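PDB 6SL5: Lhca5 from Dunaliella salina, which binds chlorophylls a and b and carotenoids, and probably serves as a light-harvesting antenna subunit of photosystem I. Local coordinates for residues G21-D26 against L130-R135; S95-G100 against G107-S112. All blocks are in the same frame, centred on the assembly; numbering follows the deposited sequence.

Interaction 1: residues G21-D26 against L130-R135; sequences GDMGFD and LQQNGR. With CLA (chlorophyll a), chain B.
Gly21 and Arg135 meet in a chlorophyll a pocket, where the loop before helix 34-63 folds against helix 124-145 and wraps the rim of the pigment. Arg135 NH2 donates to the backbone Gly21 O at 2.4 Å, a length doubtful at this resolution, and the acceptor sits near the guanidinium plane. That guanidinium is sandwiched. Gln131 CD lies 3.8 Å above its centre on one face, and C2D of the chlorophyll covers the opposite face, offset toward the rim. Arg135 NH2 also lies 2.9 Å from the chlorophyll O1D. An extended Gln131 side chain, its CG anti to the backbone N (chi1 -172°), carries OE1 to Gly21 CA at 3.3 Å. Met23 crosses the arginine with CG 3.8 Å from Arg135 NH1. Backbone N atoms of Met23 and Phe25 give weak hydrogen bonds to the chlorophyll OBD, and Asp22 OD1 takes Gly24 N through its anti lone pair, at 2.9 Å, to close an Asx turn. Arg135 NE pairs with Glu44 of helix 34-63, consistent with the interhelical Glu-Arg pairs of this family. One buried cation is shared between a carboxylate, a backbone carbonyl and the pigment, which limits its rotation and probably stabilises its positive charge.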
# COMPACT_ATOMS: atom_id res chain seq x y z
N GLY R 21 -42.25 32.20 -48.92
CA GLY R 21 -42.52 32.79 -47.63
C GLY R 21 -41.31 32.90 -46.73
O GLY R 21 -41.37 32.52 -45.56
N ASP R 22 -40.22 33.44 -47.26
CA ASP R 22 -38.98 33.60 -46.51
C ASP R 22 -38.98 34.94 -45.80
O ASP R 22 -38.70 35.96 -46.42
CB ASP R 22 -37.77 33.54 -47.45
CG ASP R 22 -36.44 33.39 -46.70
OD1 ASP R 22 -36.31 33.76 -45.53
OD2 ASP R 22 -35.49 32.82 -47.27
N MET R 23 -39.40 34.93 -44.54
CA MET R 23 -39.45 36.19 -43.75
C MET R 23 -38.05 36.49 -43.19
O MET R 23 -37.87 37.56 -42.60
CB MET R 23 -40.45 36.10 -42.60
CG MET R 23 -41.89 36.22 -43.06
SD MET R 23 -42.21 37.80 -43.89
CE MET R 23 -43.90 37.54 -44.45
N GLY R 24 -37.10 35.57 -43.41
CA GLY R 24 -35.71 35.72 -42.92
C GLY R 24 -35.55 35.21 -41.51
O GLY R 24 -34.42 35.29 -40.98
N PHE R 25 -36.62 34.68 -40.91
CA PHE R 25 -36.56 34.13 -39.53
C PHE R 25 -36.51 32.60 -39.60
O PHE R 25 -37.48 31.99 -40.10
CB PHE R 25 -37.78 34.55 -38.71
CG PHE R 25 -37.94 33.77 -37.42
CD1 PHE R 25 -38.57 32.54 -37.41
CD2 PHE R 25 -37.43 34.26 -36.23
CE1 PHE R 25 -38.71 31.83 -36.23
CE2 PHE R 25 -37.57 33.55 -35.05
CZ PHE R 25 -38.21 32.33 -35.06
N ASP R 26 -35.42 32.02 -39.10
CA ASP R 26 -35.25 30.54 -39.09
C ASP R 26 -34.16 30.14 -38.09
O ASP R 26 -33.25 29.39 -38.47
CB ASP R 26 -35.01 29.96 -40.49
CG ASP R 26 -36.19 29.15 -41.01
OD1 ASP R 26 -37.16 28.97 -40.25
OD2 ASP R 26 -36.12 28.70 -42.17
N LEU R 130 -51.68 31.46 -49.48
CA LEU R 130 -51.98 30.21 -48.77
C LEU R 130 -51.09 30.08 -47.54
O LEU R 130 -51.57 29.76 -46.45
CB LEU R 130 -51.74 29.00 -49.68
CG LEU R 130 -51.59 27.56 -49.15
CD1 LEU R 130 -52.70 27.12 -48.22
CD2 LEU R 130 -51.57 26.61 -50.33
N GLN R 131 -49.81 30.36 -47.71
CA GLN R 131 -48.84 30.27 -46.63
C GLN R 131 -49.11 31.27 -45.53
O GLN R 131 -49.18 30.87 -44.36
CB GLN R 131 -47.43 30.48 -47.15
CG GLN R 131 -46.40 30.20 -46.10
CD GLN R 131 -45.03 30.18 -46.68
OE1 GLN R 131 -44.85 30.50 -47.84
NE2 GLN R 131 -44.06 29.78 -45.88
N GLN R 132 -49.23 32.56 -45.89
CA GLN R 132 -49.46 33.60 -44.88
C GLN R 132 -50.76 33.37 -44.11
O GLN R 132 -50.80 33.54 -42.88
CB GLN R 132 -49.40 34.98 -45.54
CG GLN R 132 -47.98 35.47 -45.85
CD GLN R 132 -47.90 36.97 -46.15
OE1 GLN R 132 -48.25 37.80 -45.32
NE2 GLN R 132 -47.42 37.31 -47.34
N ASN R 133 -51.82 32.94 -44.80
CA ASN R 133 -53.07 32.68 -44.08
C ASN R 133 -52.95 31.42 -43.23
O ASN R 133 -53.55 31.34 -42.15
CB ASN R 133 -54.23 32.58 -45.06
CG ASN R 133 -54.63 33.92 -45.61
OD1 ASN R 133 -55.36 34.67 -44.97
ND2 ASN R 133 -54.14 34.24 -46.81
N GLY R 134 -52.15 30.44 -43.67
CA GLY R 134 -51.96 29.24 -42.88
C GLY R 134 -51.15 29.51 -41.63
O GLY R 134 -51.45 28.97 -40.56
N ARG R 135 -50.13 30.36 -41.74
CA ARG R 135 -49.30 30.74 -40.60
C ARG R 135 -50.15 31.47 -39.57
O ARG R 135 -50.06 31.20 -38.36
CB ARG R 135 -48.15 31.64 -41.06
CG ARG R 135 -47.01 30.94 -41.78
CD ARG R 135 -46.15 31.96 -42.53
NE ARG R 135 -44.83 31.43 -42.88
CZ ARG R 135 -43.91 32.11 -43.55
NH1 ARG R 135 -44.16 33.34 -43.96
NH2 ARG R 135 -42.74 31.55 -43.81
MG CLA B . -42.83 28.13 -40.23
CHA CLA B . -40.09 29.27 -42.03
CHB CLA B . -42.14 24.90 -41.16
CHC CLA B . -45.41 27.19 -38.43
CHD CLA B . -43.51 31.51 -39.33
NA CLA B . -41.27 27.17 -41.46
C1A CLA B . -40.27 27.77 -42.10
C2A CLA B . -39.42 26.82 -42.88
C3A CLA B . -40.10 25.49 -42.59
C4A CLA B . -41.24 25.84 -41.69
CMA CLA B . -40.30 24.60 -43.79
CAA CLA B . -38.04 26.58 -42.31
CBA CLA B . -38.16 26.01 -40.89
CGA CLA B . -36.88 25.31 -40.52
O1A CLA B . -35.81 25.88 -40.71
O2A CLA B . -36.94 24.10 -39.99
NB CLA B . -43.65 26.32 -39.85
C1B CLA B . -43.25 25.10 -40.31
C2B CLA B . -44.12 24.07 -39.80
C3B CLA B . -45.04 24.73 -39.03
C4B CLA B . -44.73 26.16 -39.07
CMB CLA B . -44.04 22.59 -40.06
CAB CLA B . -46.17 24.13 -38.28
CBB CLA B . -46.29 22.63 -38.20
NC CLA B . -44.22 29.19 -39.06
C1C CLA B . -45.22 28.60 -38.41
C2C CLA B . -46.08 29.56 -37.69
C3C CLA B . -45.52 30.78 -37.95
C4C CLA B . -44.36 30.54 -38.80
CMC CLA B . -47.30 29.24 -36.86
CAC CLA B . -46.01 32.11 -37.45
CBC CLA B . -45.11 32.61 -36.35
ND CLA B . -42.09 29.95 -40.53
C1D CLA B . -42.40 31.23 -40.15
C2D CLA B . -41.47 32.21 -40.71
C3D CLA B . -40.58 31.43 -41.44
C4D CLA B . -40.96 30.09 -41.32
CMD CLA B . -41.36 33.71 -40.63
CAD CLA B . -39.40 31.51 -42.27
OBD CLA B . -38.66 32.48 -42.35
CBD CLA B . -39.05 30.12 -42.71
CGD CLA B . -39.22 29.99 -44.20
O1D CLA B . -40.30 30.18 -44.72
O2D CLA B . -38.18 29.65 -44.96
CED CLA B . -37.83 30.59 -45.97
C1 CLA B . -38.22 23.41 -39.84
C2 CLA B . -39.27 23.87 -38.87
C3 CLA B . -39.94 22.98 -38.12
C4 CLA B . -39.66 21.51 -38.23
C5 CLA B . -41.01 23.39 -37.13
C6 CLA B . -40.37 23.78 -35.81
C7 CLA B . -40.36 22.61 -34.83
C8 CLA B . -41.35 22.84 -33.69
C9 CLA B . -42.56 23.64 -34.17
C10 CLA B . -40.65 23.55 -32.54
C11 CLA B . -41.36 23.28 -31.21
C12 CLA B . -42.27 24.44 -30.83
C13 CLA B . -41.52 25.76 -30.89
C14 CLA B . -40.64 25.95 -29.67
C15 CLA B . -42.52 26.91 -31.02
C16 CLA B . -43.71 26.71 -30.09
C17 CLA B . -45.00 27.17 -30.76
C18 CLA B . -45.82 28.06 -29.82
C19 CLA B . -46.42 29.24 -30.57
C20 CLA B . -46.91 27.25 -29.12

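Interaction 2: residues S95-G100 against G107-S112; sequences SKRYEG and GGFINS. With CLA (chlorophyll a), chain C.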
# COMPACT_ATOMS: atom_id res chain seq x y z
N SER R 95 -52.02 7.70 -48.16
CA SER R 95 -51.05 6.95 -48.95
C SER R 95 -51.01 7.50 -50.36
O SER R 95 -49.92 7.64 -50.96
CB SER R 95 -51.40 5.47 -48.93
OG SER R 95 -50.42 4.71 -49.61
N LYS R 96 -52.18 7.86 -50.90
CA LYS R 96 -52.22 8.46 -52.23
C LYS R 96 -51.53 9.82 -52.23
O LYS R 96 -50.82 10.16 -53.18
CB LYS R 96 -53.65 8.61 -52.74
CG LYS R 96 -54.47 7.33 -52.82
CD LYS R 96 -53.72 6.17 -53.47
CE LYS R 96 -53.51 6.39 -54.96
NZ LYS R 96 -52.77 5.29 -55.61
N ARG R 97 -51.72 10.62 -51.16
CA ARG R 97 -51.09 11.94 -51.09
C ARG R 97 -49.58 11.84 -51.03
O ARG R 97 -48.87 12.63 -51.68
CB ARG R 97 -51.61 12.73 -49.90
CG ARG R 97 -51.08 14.15 -49.91
CD ARG R 97 -51.32 14.83 -48.62
NE ARG R 97 -50.60 14.21 -47.52
CZ ARG R 97 -50.49 14.80 -46.35
NH1 ARG R 97 -51.07 15.96 -46.22
NH2 ARG R 97 -49.85 14.25 -45.33
N TYR R 98 -49.06 10.89 -50.25
CA TYR R 98 -47.62 10.70 -50.15
C TYR R 98 -47.03 10.28 -51.48
O TYR R 98 -45.94 10.72 -51.85
CB TYR R 98 -47.31 9.65 -49.11
CG TYR R 98 -45.85 9.46 -48.82
CD1 TYR R 98 -45.13 10.44 -48.16
CD2 TYR R 98 -45.22 8.26 -49.10
CE1 TYR R 98 -43.81 10.26 -47.84
CE2 TYR R 98 -43.93 8.07 -48.78
CZ TYR R 98 -43.20 9.08 -48.16
OH TYR R 98 -41.87 8.87 -47.85
N GLU R 99 -47.75 9.40 -52.19
CA GLU R 99 -47.27 8.96 -53.49
C GLU R 99 -47.26 10.13 -54.47
O GLU R 99 -46.31 10.29 -55.25
CB GLU R 99 -48.14 7.83 -54.03
CG GLU R 99 -47.84 6.47 -53.42
CD GLU R 99 -48.41 5.34 -54.24
OE1 GLU R 99 -48.29 4.17 -53.81
OE2 GLU R 99 -48.97 5.60 -55.33
N GLY R 100 -48.29 10.98 -54.40
CA GLY R 100 -48.35 12.12 -55.30
C GLY R 100 -47.30 13.17 -54.98
O GLY R 100 -46.70 13.76 -55.89
N GLY R 107 -47.95 18.79 -52.86
CA GLY R 107 -49.17 18.02 -53.01
C GLY R 107 -50.43 18.72 -52.55
O GLY R 107 -50.69 18.92 -51.36
N GLY R 108 -51.19 19.13 -53.54
CA GLY R 108 -52.44 19.82 -53.32
C GLY R 108 -53.45 19.11 -54.19
O GLY R 108 -53.58 19.43 -55.37
N PHE R 109 -54.13 18.12 -53.61
CA PHE R 109 -55.11 17.33 -54.33
C PHE R 109 -55.92 16.50 -53.37
O PHE R 109 -55.50 16.25 -52.25
CB PHE R 109 -54.48 16.40 -55.36
CG PHE R 109 -53.35 15.57 -54.84
CD1 PHE R 109 -52.05 16.07 -54.81
CD2 PHE R 109 -53.56 14.26 -54.43
CE1 PHE R 109 -51.01 15.30 -54.35
CE2 PHE R 109 -52.52 13.50 -53.98
CZ PHE R 109 -51.25 14.02 -53.94
N ILE R 110 -57.08 16.06 -53.83
CA ILE R 110 -57.97 15.20 -53.06
C ILE R 110 -57.91 13.82 -53.70
O ILE R 110 -58.04 13.69 -54.92
CB ILE R 110 -59.40 15.78 -52.97
CG1 ILE R 110 -60.36 14.78 -52.33
CG2 ILE R 110 -59.90 16.26 -54.33
CD1 ILE R 110 -60.09 14.52 -50.87
N ASN R 111 -57.68 12.81 -52.87
CA ASN R 111 -57.56 11.39 -53.25
C ASN R 111 -56.36 11.21 -54.18
O ASN R 111 -55.24 11.57 -53.78
CB ASN R 111 -58.88 10.81 -53.75
CG ASN R 111 -58.96 9.31 -53.51
OD1 ASN R 111 -58.02 8.72 -52.98
ND2 ASN R 111 -60.07 8.70 -53.89
N SER R 112 -56.54 10.66 -55.38
CA SER R 112 -55.44 10.41 -56.31
C SER R 112 -55.63 11.24 -57.56
O SER R 112 -56.19 10.76 -58.55
CB SER R 112 -55.41 8.97 -56.63
OG SER R 112 -56.61 8.58 -57.26
MG CLA C . -46.56 2.77 -44.15
CHA CLA C . -45.75 2.40 -40.84
CHB CLA C . -45.89 6.06 -43.93
CHC CLA C . -47.13 2.99 -47.36
CHD CLA C . -47.27 -0.67 -44.32
NA CLA C . -45.87 4.12 -42.56
C1A CLA C . -45.57 3.82 -41.32
C2A CLA C . -45.11 5.03 -40.54
C3A CLA C . -45.20 6.17 -41.54
C4A CLA C . -45.64 5.43 -42.74
CMA CLA C . -46.02 7.37 -41.12
CAA CLA C . -43.65 5.06 -40.11
CBA CLA C . -42.73 3.99 -40.67
CGA CLA C . -41.90 3.44 -39.52
O1A CLA C . -41.10 2.56 -39.75
O2A CLA C . -42.07 3.92 -38.29
NB CLA C . -46.49 4.27 -45.48
C1B CLA C . -46.31 5.56 -45.15
C2B CLA C . -46.56 6.39 -46.27
C3B CLA C . -46.91 5.56 -47.33
C4B CLA C . -46.86 4.21 -46.76
CMB CLA C . -46.34 7.87 -46.10
CAB CLA C . -47.30 5.88 -48.76
CBB CLA C . -47.02 5.10 -50.05
NC CLA C . -47.00 1.36 -45.63
C1C CLA C . -47.34 1.71 -46.85
C2C CLA C . -47.97 0.63 -47.62
C3C CLA C . -47.97 -0.42 -46.75
C4C CLA C . -47.37 0.05 -45.51
CMC CLA C . -48.46 0.75 -49.04
CAC CLA C . -48.52 -1.80 -46.97
CBC CLA C . -49.98 -1.81 -46.55
ND CLA C . -46.54 1.19 -42.97
C1D CLA C . -46.84 -0.13 -43.10
C2D CLA C . -46.67 -0.84 -41.84
C3D CLA C . -46.25 0.16 -40.97
C4D CLA C . -46.17 1.37 -41.66
CMD CLA C . -46.87 -2.27 -41.41
CAD CLA C . -45.86 0.39 -39.60
OBD CLA C . -45.63 -0.48 -38.78
CBD CLA C . -45.54 1.85 -39.45
CGD CLA C . -46.47 2.51 -38.46
O1D CLA C . -46.38 2.25 -37.28
O2D CLA C . -47.40 3.40 -38.83
CED CLA C . -47.63 4.51 -37.96
C1 CLA C . -42.66 3.04 -37.27
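The Phe109 ring packs against helix 81-104, its CZ 3.5 Å from Arg97 CA and 3.7 Å from Gly100 CA. Its CG sits between the backbone N and the carbonyl carbon (chi1 50°), which swings the ring from the loop onto the helix. Two carbonyl oxygens, Lys96 O and Asn111 O, lie at the ring edge in its plane; Lys96 O is 3.8 Å from Phe109 CE2. Gly100 matters here, since a CB on it would run into Phe109 CZ. The Arg97 guanidinium stands 75° from the phenyl plane and runs on to a salt bridge with Glu94. Lys96 bends at chi2 and chi3: its CB touches Asn111 O at 3.5 Å, its CE packs on Ser112 CB at 3.6 Å, and its NZ returns to a long salt bridge with Glu99. Tyr98 leaves the helix on the side away from the loop and offers one ring face to the chlorophyll methyl CMB, which lies 3.1 Å above the plane and offset toward the rim. With an alanine here, that methyl would probably lose its aromatic partner and a gap would open between helix and pigment. Elsewhere the loop hydrogen-bonds through Gly107 O to Tyr42 OH and through Phe109 O to a carotenoid hydroxyl. No hydrogen bond joins the two segments, so their contact rests on van der Waals packing, the weakly positive ring rim probably favoured by the two carbonyls.

From the N terminus, residues 21-26 come first, in the loop ahead of helix 34-63, and meet residues 130-135 on helix 124-145. Interaction 1 therefore closes a long loop of 103 residues that takes in helices 34-63 and 81-104 entirely. Interaction 2 is nested inside it: only six residues separate 95-100, near the end of helix 81-104, from 107-112 in the connection toward helix 124-145. Their centres lie 23 Å apart and the nearest atoms about 7 Å, so they do not touch. Interaction 1 ties the N-terminal loop to helix 124-145, whereas interaction 2 folds the connecting loop back on helix 81-104, each beside a different chlorophyll a.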